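Local coordinates for protein SGNH-hydrolase family esterase (Altererythrobacter indicus, PDB 7C2A) that probably hydrolyses carboxylic esters as a marine bacterial esterase of the SGNH-hydrolase family, whose members are often assigned lysophospholipase activity, at residues Q95-S98 / G99-E102. Sequence-based numbering, arbitrary orientation.
Sequences QNLS and GILE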
ATOM      1  N   GLN A  95       3.389   6.084 -13.867  1.00  9.09           N
ATOM      2  CA  GLN A  95       2.969   5.487 -15.130  1.00  9.93           C
ATOM      3  C   GLN A  95       2.231   4.176 -14.903  1.00  8.80           C
ATOM      4  O   GLN A  95       1.207   3.913 -15.539  1.00  9.52           O
ATOM      5  CB  GLN A  95       4.196   5.236 -15.999  1.00 11.68           C
ATOM      6  CG  GLN A  95       4.949   6.482 -16.422  1.00 19.48           C
ATOM      7  CD  GLN A  95       6.419   6.204 -16.726  1.00 30.03           C
ATOM      8  OE1 GLN A  95       6.804   5.068 -17.020  1.00 29.59           O
ATOM      9  NE2 GLN A  95       7.244   7.243 -16.648  1.00 28.03           N
ATOM     10  N   ASN A  96       2.744   3.338 -14.001  1.00  9.15           N
ATOM     11  CA  ASN A  96       2.085   2.065 -13.731  1.00  8.90           C
ATOM     12  C   ASN A  96       0.714   2.280 -13.108  1.00  8.97           C
ATOM     13  O   ASN A  96      -0.271   1.644 -13.515  1.00  9.59           O
ATOM     14  CB  ASN A  96       2.961   1.213 -12.813  1.00  9.67           C
ATOM     15  CG  ASN A  96       4.251   0.773 -13.461  1.00  9.31           C
ATOM     16  OD1 ASN A  96       4.362   0.730 -14.692  1.00 11.82           O
ATOM     17  ND2 ASN A  96       5.227   0.423 -12.642  1.00 10.83           N
ATOM     18  N   LEU A  97       0.627   3.187 -12.133  1.00  8.85           N
ATOM     19  CA  LEU A  97      -0.668   3.500 -11.541  1.00  9.16           C
ATOM     20  C   LEU A  97      -1.621   4.073 -12.576  1.00  8.49           C
ATOM     21  O   LEU A  97      -2.823   3.783 -12.545  1.00  9.64           O
ATOM     22  CB  LEU A  97      -0.492   4.476 -10.379  1.00  9.81           C
ATOM     23  CG  LEU A  97      -0.069   3.836  -9.059  1.00 10.81           C
ATOM     24  CD1 LEU A  97       0.558   4.851  -8.121  1.00 11.49           C
ATOM     25  CD2 LEU A  97      -1.244   3.147  -8.385  1.00 12.40           C
ATOM     26  N   SER A  98      -1.101   4.875 -13.518  1.00  9.77           N
ATOM     27  CA  SER A  98      -1.948   5.402 -14.584  1.00 10.33           C
ATOM     28  C   SER A  98      -2.592   4.273 -15.378  1.00  9.65           C
ATOM     29  O   SER A  98      -3.769   4.352 -15.737  1.00 10.56           O
ATOM     30  CB  SER A  98      -1.125   6.293 -15.519  1.00 11.12           C
ATOM     31  OG  SER A  98      -0.700   7.479 -14.888  1.00 12.92           O
ATOM     32  N   GLY A  99      -1.830   3.219 -15.669  1.00  9.54           N
ATOM     33  CA  GLY A  99      -2.392   2.092 -16.395  1.00 10.03           C
ATOM     34  C   GLY A  99      -3.480   1.379 -15.614  1.00  9.73           C
ATOM     35  O   GLY A  99      -4.472   0.933 -16.192  1.00  9.93           O
ATOM     36  N   ILE A 100      -3.315   1.264 -14.293  1.00  9.09           N
ATOM     37  CA  ILE A 100      -4.359   0.671 -13.454  1.00  9.94           C
ATOM     38  C   ILE A 100      -5.626   1.518 -13.498  1.00  8.91           C
ATOM     39  O   ILE A 100      -6.738   1.006 -13.691  1.00 10.13           O
ATOM     40  CB  ILE A 100      -3.862   0.496 -12.008  1.00  8.91           C
ATOM     41  CG1 ILE A 100      -2.690  -0.483 -11.966  1.00 10.10           C
ATOM     42  CG2 ILE A 100      -5.001   0.026 -11.105  1.00  9.74           C
ATOM     43  CD1 ILE A 100      -1.918  -0.444 -10.670  1.00 10.02           C
ATOM     44  N   LEU A 101      -5.477   2.829 -13.311  1.00  8.99           N
ATOM     45  CA  LEU A 101      -6.648   3.694 -13.269  1.00 10.22           C
ATOM     46  C   LEU A 101      -7.316   3.774 -14.629  1.00 10.22           C
ATOM     47  O   LEU A 101      -8.543   3.875 -14.709  1.00 11.34           O
ATOM     48  CB  LEU A 101      -6.273   5.083 -12.763  1.00 10.75           C
ATOM     49  CG  LEU A 101      -5.594   5.133 -11.390  1.00 11.38           C
ATOM     50  CD1 LEU A 101      -5.584   6.561 -10.882  1.00 14.44           C
ATOM     51  CD2 LEU A 101      -6.264   4.205 -10.387  1.00 13.56           C
ATOM     52  N   GLU A 102      -6.533   3.697 -15.706  1.00 11.57           N
ATOM     53  CA  GLU A 102      -7.109   3.719 -17.043  1.00 12.21           C
ATOM     54  C   GLU A 102      -7.980   2.498 -17.288  1.00 11.87           C
ATOM     55  O   GLU A 102      -9.032   2.598 -17.928  1.00 13.82           O
ATOM     56  CB  GLU A 102      -5.998   3.815 -18.084  1.00 12.87           C
ATOM     57  CG  GLU A 102      -5.580   5.244 -18.334  1.00 19.02           C
ATOM     58  CD  GLU A 102      -4.343   5.394 -19.194  1.00 30.39           C
ATOM     59  OE1 GLU A 102      -3.851   4.380 -19.737  1.00 34.33           O
ATOM     60  OE2 GLU A 102      -3.866   6.544 -19.321  1.00 25.27           O
TER
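Four successive i to i+4 bonds tie Q95, N96, L97 and S98 to G99, I100, L101 and E102, so the two segments form one unbroken piece of alpha-helix in which each of the four carbonyls receives an amide from the next turn. G99 N reaches Q95 O at 3.1 Å. I100 N lies slightly farther from N96 O, at 3.2 Å. The bond from L101 N to L97 O is the straightest of the set, with 166° at the hydrogen. E102 N to S98 O is the shortest, 2.8 Å, though more bent.

Side-chain carbons lie beside several of these carbonyl oxygens. With its CG placed next to the backbone N (chi1 -56°), L101 brings that carbon to 3.3 Å from L97 O; CG1 of I100 similarly approaches N96 O, and the methylenes of E102 lie against S98 O. Apolar contact between the side chains themselves is slight: CD2 of L97 and CD1 of I100 are 4.3 Å apart.

Three polar side chains have partners outside the eight residues: S98 one turn back in the same helix, N96 and E102 elsewhere in the chain. S98 OG, turned back beside its own backbone N, bonds to R94 O, giving that carbonyl a side-chain partner. N96 ND2 is bonded to T54 OG1, and E102 OE2 to the hydroxyl of Y141.

Helix 90-106 lies between two other helices of this three-layered alpha/beta/alpha fold: N96 and I100 meet L58 of helix 54-66, L97 and S98 meet L137 of helix 133-140, and L97 and L101 rest on V77 of strand 74-78 in the parallel sheet.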